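Endoglycosidase (PDB 6Q64) probably hydrolyses glycosidic bonds within complex N-glycans, as an endoglycosidase of glycoside hydrolase family 18. Local coordinates at residues R223-G228 with S245-H250; L131-Q136 with K167-A172; I205-S208 with M213-F216; E64-P69 with S97-S102. The protein carries 1 engineered substitution. All coordinates share one frame; numbering follows the deposited sequence.

Interaction 1: residues R223-G228 with S245-H250; sequences RLRPAG and SKLVDH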
# COMPACT_ATOMS: atom_id res chain seq x y z
N ARG A 223 -2.56 -14.00 -12.26
CA ARG A 223 -1.83 -14.93 -11.37
C ARG A 223 -2.27 -14.70 -9.93
O ARG A 223 -2.75 -15.65 -9.30
CB ARG A 223 -0.32 -14.80 -11.54
CG ARG A 223 0.35 -16.14 -11.33
CD ARG A 223 1.75 -16.23 -11.88
NE ARG A 223 2.57 -16.94 -10.91
CZ ARG A 223 3.87 -17.14 -11.05
NH1 ARG A 223 4.55 -17.78 -10.11
NH2 ARG A 223 4.50 -16.70 -12.13
N LEU A 224 -2.14 -13.48 -9.42
CA LEU A 224 -2.25 -13.30 -7.96
C LEU A 224 -3.69 -12.91 -7.57
O LEU A 224 -4.02 -12.98 -6.37
CB LEU A 224 -1.12 -12.39 -7.47
CG LEU A 224 -0.99 -11.03 -8.13
CD1 LEU A 224 -2.27 -10.30 -7.92
CD2 LEU A 224 0.17 -10.23 -7.57
N ARG A 225 -4.59 -12.65 -8.52
CA ARG A 225 -6.00 -12.44 -8.11
C ARG A 225 -6.66 -13.75 -7.69
O ARG A 225 -7.29 -13.84 -6.63
CB ARG A 225 -6.86 -11.72 -9.15
CG ARG A 225 -8.22 -11.35 -8.57
CD ARG A 225 -8.94 -10.25 -9.30
NE ARG A 225 -8.52 -8.94 -8.87
CZ ARG A 225 -8.98 -7.82 -9.40
NH1 ARG A 225 -9.82 -7.87 -10.40
NH2 ARG A 225 -8.57 -6.64 -8.97
N PRO A 226 -6.63 -14.83 -8.49
CA PRO A 226 -7.25 -16.08 -8.05
C PRO A 226 -6.56 -16.64 -6.80
O PRO A 226 -7.08 -17.55 -6.22
CB PRO A 226 -7.17 -17.02 -9.28
CG PRO A 226 -6.15 -16.38 -10.22
CD PRO A 226 -6.04 -14.91 -9.84
N ALA A 227 -5.41 -16.10 -6.39
CA ALA A 227 -4.67 -16.58 -5.19
C ALA A 227 -5.12 -15.81 -3.93
O ALA A 227 -4.54 -16.03 -2.88
CB ALA A 227 -3.17 -16.49 -5.41
N GLY A 228 -6.12 -14.93 -4.04
CA GLY A 228 -6.56 -14.05 -2.95
C GLY A 228 -5.60 -12.89 -2.72
O GLY A 228 -5.86 -12.11 -1.80
N SER A 245 -8.32 -0.45 -14.57
CA SER A 245 -8.56 -0.10 -13.15
C SER A 245 -9.28 -1.24 -12.42
O SER A 245 -9.08 -1.39 -11.21
CB SER A 245 -9.28 1.23 -13.03
OG SER A 245 -10.68 1.05 -12.93
N LYS A 246 -10.12 -2.03 -13.08
CA LYS A 246 -10.84 -3.13 -12.38
C LYS A 246 -9.84 -4.20 -11.94
O LYS A 246 -10.18 -5.01 -11.09
CB LYS A 246 -11.94 -3.72 -13.26
CG LYS A 246 -13.08 -2.74 -13.53
CD LYS A 246 -14.16 -3.28 -14.44
CE LYS A 246 -15.35 -2.33 -14.55
NZ LYS A 246 -15.83 -2.26 -15.94
N LEU A 247 -8.63 -4.20 -12.49
CA LEU A 247 -7.63 -5.26 -12.20
C LEU A 247 -6.71 -4.84 -11.04
O LEU A 247 -5.86 -5.68 -10.61
CB LEU A 247 -6.81 -5.50 -13.47
CG LEU A 247 -7.51 -6.21 -14.61
CD1 LEU A 247 -6.47 -6.54 -15.68
CD2 LEU A 247 -8.23 -7.48 -14.16
N VAL A 248 -6.90 -3.62 -10.54
CA VAL A 248 -6.09 -3.00 -9.46
C VAL A 248 -6.96 -2.66 -8.25
O VAL A 248 -7.94 -1.91 -8.38
CB VAL A 248 -5.43 -1.75 -10.03
CG1 VAL A 248 -4.80 -0.91 -8.95
CG2 VAL A 248 -4.41 -2.16 -11.07
N ASP A 249 -6.57 -3.15 -7.08
CA ASP A 249 -7.44 -3.21 -5.89
C ASP A 249 -7.46 -1.84 -5.21
O ASP A 249 -8.50 -1.53 -4.56
CB ASP A 249 -7.01 -4.38 -5.01
CG ASP A 249 -7.14 -5.72 -5.71
OD1 ASP A 249 -8.26 -6.04 -6.13
OD2 ASP A 249 -6.11 -6.41 -5.85
N HIS A 250 -6.41 -1.03 -5.33
CA HIS A 250 -6.39 0.34 -4.73
C HIS A 250 -5.55 1.30 -5.56
O HIS A 250 -4.53 0.88 -6.13
CB HIS A 250 -5.80 0.40 -3.31
CG HIS A 250 -6.67 -0.19 -2.27
ND1 HIS A 250 -6.54 -1.49 -1.87
CD2 HIS A 250 -7.73 0.32 -1.59
CE1 HIS A 250 -7.48 -1.77 -0.98
NE2 HIS A 250 -8.23 -0.68 -0.80
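R225 reaches across to K246 and D249 and joins two links of a TIM barrel: the turn that follows helix 211-224 and the loop that leads into strand 251-254. The case illustrates how one arginine can bridge two loops whose backbones stay well apart, since the CA atoms of R225 and L247 are 8.4 Å from each other. With CG anti to the backbone N (chi1 -171°), the chain runs out from its turn toward the loop and bends at chi3.

The tight part is the guanidinium. Its end pair of nitrogens closes on a single carbonyl oxygen, R225 NH1 lying 3.0 Å from K246 O and R225 NH2 3.1 Å from the same atom. K246 O sits at the guanidinium edge, in its plane, while the two donors reach it from opposite faces of the carbonyl plane. On the near flank L247 CD2 comes to 4.1 Å from R225 NH1, and the same leucine packs back on I217 and E218 of helix 211-224. With an alanine here, K246 O would probably lose both of its guanidinium donors and D249 OD1 its charged mate.

The outer side is looser. P226, A227 and G228, the rest of the type I turn that R225 begins, are exposed and do not touch 245-250, and the K246 amine turns off to a salt bridge with E243. D249 OD2 accepts from L231 N, whereas D249 OD1 meets R225 NH2 at 2.9 Å in a salt bridge whose hydrogen bond is weak, bent to 127°.

Interaction 2: residues L131-Q136 with K167-A172; sequences LCWIIQ and KAYANA
The indole of W133 meets the phenol of Y169 at an edge: the Y169 hydroxyl oxygen lies near the indole plane, beside the ring nitrogen, and no atom of 167-172 stacks on the indole faces. Each ring has a further aromatic partner in an edge-to-face arrangement, F185 for W133 and W153 for Y169. The bond between the two is weak, W133 NE1 donating to Y169 OH over 3.3 Å, although its N-H points fairly straight at the oxygen (153°). Y169 OH has a stronger partner in D140 O, so the buried hydroxyl is held chiefly by a backbone carbonyl, with the weak indole bond second. The tyrosine ring gets there because CG stands anti to the backbone N (chi1 175°), which carries it off the helix toward the strand.

As a worked example of a beta-alpha-beta crossover, the contact shows a helix packed on the strand that precedes it. Strand 128-135 leads through a long connection to helix 162-179, which lies against the outside of the sheet; W133 also rests on I173 of that helix, strand 184-189 runs alongside, and A170 turns to F216 of helix 211-224.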
# COMPACT_ATOMS: atom_id res chain seq x y z
N LEU A 131 5.11 -6.57 -1.68
CA LEU A 131 6.35 -6.09 -2.33
C LEU A 131 6.02 -4.77 -3.02
O LEU A 131 4.87 -4.55 -3.31
CB LEU A 131 6.87 -7.14 -3.31
CG LEU A 131 7.80 -8.15 -2.66
CD1 LEU A 131 8.68 -8.81 -3.71
CD2 LEU A 131 8.66 -7.50 -1.58
N CYS A 132 7.04 -3.95 -3.25
CA CYS A 132 6.91 -2.56 -3.69
C CYS A 132 8.24 -2.05 -4.20
O CYS A 132 9.24 -2.36 -3.58
CB CYS A 132 6.54 -1.65 -2.54
SG CYS A 132 6.43 0.06 -3.09
N TRP A 133 8.22 -1.26 -5.27
CA TRP A 133 9.40 -0.64 -5.92
C TRP A 133 8.94 -0.00 -7.23
O TRP A 133 7.91 -0.44 -7.75
CB TRP A 133 10.53 -1.65 -6.16
CG TRP A 133 10.31 -2.70 -7.21
CD1 TRP A 133 10.25 -2.50 -8.56
CD2 TRP A 133 10.29 -4.13 -7.03
NE1 TRP A 133 10.14 -3.69 -9.22
CE2 TRP A 133 10.16 -4.71 -8.31
CE3 TRP A 133 10.32 -4.98 -5.92
CZ2 TRP A 133 10.07 -6.10 -8.50
CZ3 TRP A 133 10.24 -6.35 -6.10
CH2 TRP A 133 10.12 -6.90 -7.38
N ILE A 134 9.69 1.00 -7.68
CA ILE A 134 9.35 1.88 -8.83
C ILE A 134 9.36 1.03 -10.09
O ILE A 134 10.29 0.24 -10.28
CB ILE A 134 10.31 3.08 -8.96
CG1 ILE A 134 9.98 4.18 -7.95
CG2 ILE A 134 10.30 3.62 -10.39
CD1 ILE A 134 11.09 5.21 -7.79
N ILE A 135 8.34 1.20 -10.93
CA ILE A 135 8.35 0.58 -12.28
C ILE A 135 8.51 1.69 -13.32
O ILE A 135 7.71 2.71 -13.32
CB ILE A 135 7.19 -0.41 -12.44
CG1 ILE A 135 7.56 -1.63 -11.59
CG2 ILE A 135 6.94 -0.77 -13.89
CD1 ILE A 135 6.49 -2.63 -11.42
N GLN A 136 9.64 1.54 -14.01
CA GLN A 136 10.30 2.49 -14.94
C GLN A 136 10.72 1.66 -16.15
O GLN A 136 10.05 1.81 -17.19
CB GLN A 136 11.49 3.18 -14.26
CG GLN A 136 12.51 3.78 -15.23
CD GLN A 136 13.19 5.02 -14.69
OE1 GLN A 136 12.56 5.90 -14.12
NE2 GLN A 136 14.50 5.09 -14.87
N LYS A 167 5.60 -10.23 -20.08
CA LYS A 167 4.89 -11.43 -19.55
C LYS A 167 5.82 -12.21 -18.60
O LYS A 167 5.33 -12.70 -17.54
CB LYS A 167 4.39 -12.31 -20.70
CG LYS A 167 2.91 -12.16 -21.05
CD LYS A 167 2.58 -12.50 -22.50
CE LYS A 167 1.23 -13.15 -22.70
NZ LYS A 167 1.33 -14.16 -23.79
N ALA A 168 7.10 -12.31 -18.96
CA ALA A 168 8.15 -13.02 -18.18
C ALA A 168 8.51 -12.23 -16.91
O ALA A 168 8.42 -12.83 -15.82
CB ALA A 168 9.34 -13.26 -19.05
N TYR A 169 8.87 -10.94 -17.04
CA TYR A 169 9.27 -10.01 -15.94
C TYR A 169 8.21 -9.96 -14.84
O TYR A 169 8.54 -9.85 -13.66
CB TYR A 169 9.44 -8.58 -16.43
CG TYR A 169 9.72 -7.58 -15.34
CD1 TYR A 169 10.79 -7.77 -14.47
CD2 TYR A 169 8.96 -6.44 -15.17
CE1 TYR A 169 11.08 -6.87 -13.46
CE2 TYR A 169 9.25 -5.51 -14.18
CZ TYR A 169 10.31 -5.74 -13.30
OH TYR A 169 10.63 -4.86 -12.31
N ALA A 170 6.95 -9.96 -15.24
CA ALA A 170 5.79 -9.99 -14.33
C ALA A 170 5.69 -11.35 -13.65
O ALA A 170 5.38 -11.40 -12.46
CB ALA A 170 4.53 -9.68 -15.10
N ASN A 171 5.90 -12.43 -14.40
CA ASN A 171 5.71 -13.79 -13.85
C ASN A 171 6.76 -14.01 -12.75
O ASN A 171 6.50 -14.86 -11.86
CB ASN A 171 5.75 -14.87 -14.94
CG ASN A 171 4.38 -15.17 -15.52
OD1 ASN A 171 3.39 -15.28 -14.78
ND2 ASN A 171 4.31 -15.26 -16.83
N ALA A 172 7.89 -13.30 -12.86
CA ALA A 172 9.06 -13.40 -11.95
C ALA A 172 8.73 -12.64 -10.68
O ALA A 172 9.07 -13.11 -9.59
CB ALA A 172 10.30 -12.83 -12.59

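Interaction 3: residues I205-S208 with M213-F216; sequences ISPS and MQVF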
# COMPACT_ATOMS: atom_id res chain seq x y z
N ILE A 205 -3.14 3.45 -19.59
CA ILE A 205 -2.84 2.00 -19.67
C ILE A 205 -4.12 1.28 -20.12
O ILE A 205 -5.11 1.26 -19.35
CB ILE A 205 -2.26 1.47 -18.33
CG1 ILE A 205 -1.10 2.34 -17.84
CG2 ILE A 205 -1.82 0.02 -18.46
CD1 ILE A 205 -0.98 2.34 -16.33
N SER A 206 -4.06 0.73 -21.33
CA SER A 206 -5.17 0.09 -22.10
C SER A 206 -4.56 -0.45 -23.37
O SER A 206 -3.58 0.10 -23.84
CB SER A 206 -6.26 1.06 -22.47
OG SER A 206 -5.82 1.93 -23.49
N PRO A 207 -5.13 -1.50 -23.99
CA PRO A 207 -4.59 -1.99 -25.26
C PRO A 207 -4.47 -0.86 -26.31
O PRO A 207 -3.65 -0.95 -27.21
CB PRO A 207 -5.57 -3.11 -25.68
CG PRO A 207 -6.25 -3.54 -24.36
CD PRO A 207 -6.26 -2.30 -23.48
N SER A 208 -5.23 0.22 -26.11
CA SER A 208 -5.39 1.37 -27.04
C SER A 208 -4.32 2.43 -26.72
O SER A 208 -4.03 3.27 -27.58
CB SER A 208 -6.86 1.83 -26.98
OG SER A 208 -7.03 3.23 -27.18
N MSE A 213 2.41 -1.84 -20.52
CA MSE A 213 1.91 -1.72 -19.16
C MSE A 213 0.58 -2.46 -18.98
O MSE A 213 0.22 -2.81 -17.87
CB MSE A 213 1.85 -0.25 -18.74
CG MSE A 213 2.06 -0.04 -17.24
SE MSE A 213 3.70 -0.88 -16.46
CE MSE A 213 4.65 0.43 -17.51
N GLN A 214 -0.17 -2.72 -20.05
CA GLN A 214 -1.46 -3.36 -19.93
C GLN A 214 -1.28 -4.86 -19.72
O GLN A 214 -1.99 -5.44 -18.87
CB GLN A 214 -2.31 -3.06 -21.18
CG GLN A 214 -3.56 -3.93 -21.33
CD GLN A 214 -4.68 -3.53 -20.38
OE1 GLN A 214 -4.81 -2.37 -19.98
NE2 GLN A 214 -5.49 -4.51 -20.02
N VAL A 215 -0.40 -5.51 -20.48
CA VAL A 215 -0.27 -7.00 -20.36
C VAL A 215 0.63 -7.30 -19.15
O VAL A 215 0.57 -8.43 -18.59
CB VAL A 215 0.14 -7.68 -21.69
CG1 VAL A 215 1.50 -7.22 -22.18
CG2 VAL A 215 0.08 -9.20 -21.60
N PHE A 216 1.36 -6.28 -18.69
CA PHE A 216 2.10 -6.32 -17.41
C PHE A 216 1.10 -6.59 -16.28
O PHE A 216 1.08 -7.69 -15.67
CB PHE A 216 2.87 -5.01 -17.21
CG PHE A 216 3.68 -5.00 -15.94
CD1 PHE A 216 4.66 -5.96 -15.74
CD2 PHE A 216 3.43 -4.08 -14.94
CE1 PHE A 216 5.41 -5.98 -14.57
CE2 PHE A 216 4.17 -4.10 -13.76
CZ PHE A 216 5.16 -5.04 -13.59
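S206 passes Q214 in extended conformation, the two CA atoms 5.5 Å apart, as the loop 205-208 runs beside the early part of helix 211-224 with no hydrogen bond between the two segments. I205 supplies the apolar part of the contact. Its CG2 branch lies over the helix backbone, 3.5 Å from M213 C, and also touches the side chain at M213 CB (3.7 Å). The other branch crosses M213 at a slant, I205 CG1 and CD1 each 4.0 Å from M213 CG, after which the selenomethionine chain bends at chi2 and chi3 and its selenium end turns away from the loop.

Q214 packs its amide against the loop without bonding to it. CG is anti to the backbone N (chi1 166°) and the chain then bends at chi2, which lays the amide beside the loop. Q214 CD rests 3.7 Å from P207 CD, and Q214 OE1 comes to 3.3 Å from S206 CA. The amide is gripped from outside the pair, NE2 by E218 OE2 and OE1 by T244 OG1. That hydroxyl also lies within bonding distance of I205 O, and its one proton must be shared or alternate between the two acceptors. Within the loop, a weak bond from S208 N to S206 OG closes an ST turn.

The motif is a local one, a barrel loop folded back on the helix it introduces. I205 and M213 both touch Y189 of strand 184-189, M213 reaches I135 of strand 128-135, and V215 packs on I163 of helix 162-179.

Interaction 4: residues E64-P69 with S97-S102; sequences EYRKTP and SVDFVS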
# COMPACT_ATOMS: atom_id res chain seq x y z
N GLU A 64 -12.48 -10.17 11.35
CA GLU A 64 -13.84 -9.85 10.82
C GLU A 64 -13.85 -8.41 10.30
O GLU A 64 -14.10 -8.20 9.11
CB GLU A 64 -14.92 -10.07 11.88
CG GLU A 64 -15.37 -11.53 12.02
CD GLU A 64 -16.17 -12.14 10.85
OE1 GLU A 64 -15.57 -12.43 9.77
OE2 GLU A 64 -17.39 -12.35 11.03
N TYR A 65 -13.59 -7.46 11.17
CA TYR A 65 -13.47 -6.01 10.87
C TYR A 65 -12.81 -5.75 9.50
O TYR A 65 -13.22 -4.88 8.71
CB TYR A 65 -12.61 -5.36 11.95
CG TYR A 65 -12.40 -3.89 11.77
CD1 TYR A 65 -13.47 -3.02 11.93
CD2 TYR A 65 -11.16 -3.37 11.42
CE1 TYR A 65 -13.32 -1.66 11.75
CE2 TYR A 65 -10.99 -2.01 11.24
CZ TYR A 65 -12.08 -1.15 11.42
OH TYR A 65 -11.95 0.20 11.29
N ARG A 66 -11.70 -6.43 9.27
CA ARG A 66 -10.80 -6.24 8.11
C ARG A 66 -11.64 -6.34 6.83
O ARG A 66 -11.26 -5.77 5.80
CB ARG A 66 -9.75 -7.36 8.22
CG ARG A 66 -8.38 -7.09 7.60
CD ARG A 66 -7.31 -7.05 8.67
NE ARG A 66 -7.23 -5.72 9.23
CZ ARG A 66 -6.50 -5.35 10.26
NH1 ARG A 66 -5.75 -6.22 10.92
NH2 ARG A 66 -6.55 -4.08 10.61
N LYS A 67 -12.73 -7.10 6.90
CA LYS A 67 -13.54 -7.58 5.76
C LYS A 67 -14.79 -6.70 5.65
O LYS A 67 -15.38 -6.66 4.59
CB LYS A 67 -13.88 -9.06 5.98
CG LYS A 67 -12.67 -10.01 5.93
CD LYS A 67 -13.00 -11.51 5.92
CE LYS A 67 -14.09 -11.96 6.89
NZ LYS A 67 -13.56 -12.72 8.04
N THR A 68 -15.19 -6.03 6.73
CA THR A 68 -16.20 -4.96 6.68
C THR A 68 -15.59 -3.80 5.89
O THR A 68 -14.39 -3.80 5.66
CB THR A 68 -16.63 -4.51 8.08
OG1 THR A 68 -15.58 -3.67 8.60
CG2 THR A 68 -16.95 -5.68 8.98
N PRO A 69 -16.42 -2.83 5.43
CA PRO A 69 -15.93 -1.67 4.68
C PRO A 69 -15.78 -0.49 5.65
O PRO A 69 -16.67 -0.19 6.43
CB PRO A 69 -17.05 -1.55 3.64
CG PRO A 69 -18.32 -1.85 4.44
CD PRO A 69 -17.89 -2.77 5.57
N SER A 97 -5.39 -1.73 13.68
CA SER A 97 -6.27 -1.06 12.69
C SER A 97 -5.58 -0.96 11.32
O SER A 97 -6.23 -0.53 10.36
CB SER A 97 -6.61 0.33 13.19
OG SER A 97 -5.40 1.05 13.51
N VAL A 98 -4.29 -1.26 11.21
CA VAL A 98 -3.60 -1.33 9.89
C VAL A 98 -4.09 -2.56 9.13
O VAL A 98 -3.92 -3.65 9.65
CB VAL A 98 -2.09 -1.37 10.09
CG1 VAL A 98 -1.40 -1.93 8.88
CG2 VAL A 98 -1.53 0.01 10.42
N ASP A 99 -4.59 -2.38 7.90
CA ASP A 99 -5.17 -3.47 7.06
C ASP A 99 -4.11 -4.13 6.20
O ASP A 99 -4.13 -5.37 6.10
CB ASP A 99 -6.26 -2.94 6.15
CG ASP A 99 -7.44 -2.55 6.99
OD1 ASP A 99 -8.11 -3.45 7.50
OD2 ASP A 99 -7.62 -1.35 7.20
N PHE A 100 -3.22 -3.33 5.62
CA PHE A 100 -2.11 -3.86 4.78
C PHE A 100 -0.98 -2.84 4.69
O PHE A 100 -1.13 -1.69 5.06
CB PHE A 100 -2.62 -4.27 3.39
CG PHE A 100 -2.87 -3.13 2.43
CD1 PHE A 100 -4.01 -2.35 2.54
CD2 PHE A 100 -1.98 -2.86 1.40
CE1 PHE A 100 -4.24 -1.31 1.64
CE2 PHE A 100 -2.21 -1.82 0.51
CZ PHE A 100 -3.35 -1.05 0.62
N VAL A 101 0.13 -3.26 4.11
CA VAL A 101 1.36 -2.45 4.16
C VAL A 101 2.19 -2.77 2.93
O VAL A 101 2.10 -3.91 2.38
CB VAL A 101 2.05 -2.79 5.51
CG1 VAL A 101 3.51 -3.13 5.40
CG2 VAL A 101 1.81 -1.71 6.57
N SER A 102 2.94 -1.78 2.48
CA SER A 102 3.96 -1.93 1.42
C SER A 102 5.34 -1.85 2.07
O SER A 102 5.57 -0.89 2.83
CB SER A 102 3.77 -0.89 0.36
OG SER A 102 2.75 -1.31 -0.53
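R66 and D99 form the salt bridge at the centre of this contact, R66 NE lying 3.0 Å from D99 OD1 with an N-H angle of 154°. The donor comes from above the carboxylate plane, and the two flat groups are nearly perpendicular, 88° apart. Bends at chi2 and chi3 turn the guanidinium over the 97-99 backbone: V98 O and D99 CA lie over one face, while S97 CA sits in plane at the edge. V98 O is close to R66 NH2 but badly angled for a hydrogen bond; that nitrogen is bonded instead to D96 O. A leucine in place of R66 would probably cost D99 OD1 its charged mate and D96 O this donor, and weaken the tie between the segments.

In the second shell, D99 OD2 accepts from H70 NE2 and G73 N, which fixes the rotation of the carboxylate. H70 ND1 bonds T68 O in turn. The turn that bears R66 is braced by T68 OG1, 2.7 Å from Y65 O on a lone pair in the carbonyl plane, and by a K67-E64 salt bridge on its outer side.

The whole illustrates how a TIM barrel ties the region at the end of helix 53-65 to the region of strand 100-102. That strand pairs with strand 72-76, and helix 346-358 covers S97 and V98 through L352 and L348.

Taken together, the four contacts show chemistry following position in one barrel. Interactions 1 and 4 lie where loops lead into strands, and each pairs an arginine with an aspartate; surface interaction 1 adds a partner-segment carbonyl, partly buried interaction 4 one just outside it, D96 O. Interactions 2 and 3 are buried, with a weak indole-phenol bond in one and apolar contacts beside an outside-bonded amide in the other. Helix 211-224 serves both interactions 1 and 3, and F216 links 3 to 2, its CZ 3.5 Å from I135 CD1. Interactions 2 and 4 involve neighbouring strands, 128-135 and 100-102, on opposite sides of the chain's centre. H250 packs on F100, connecting interactions 1 and 4.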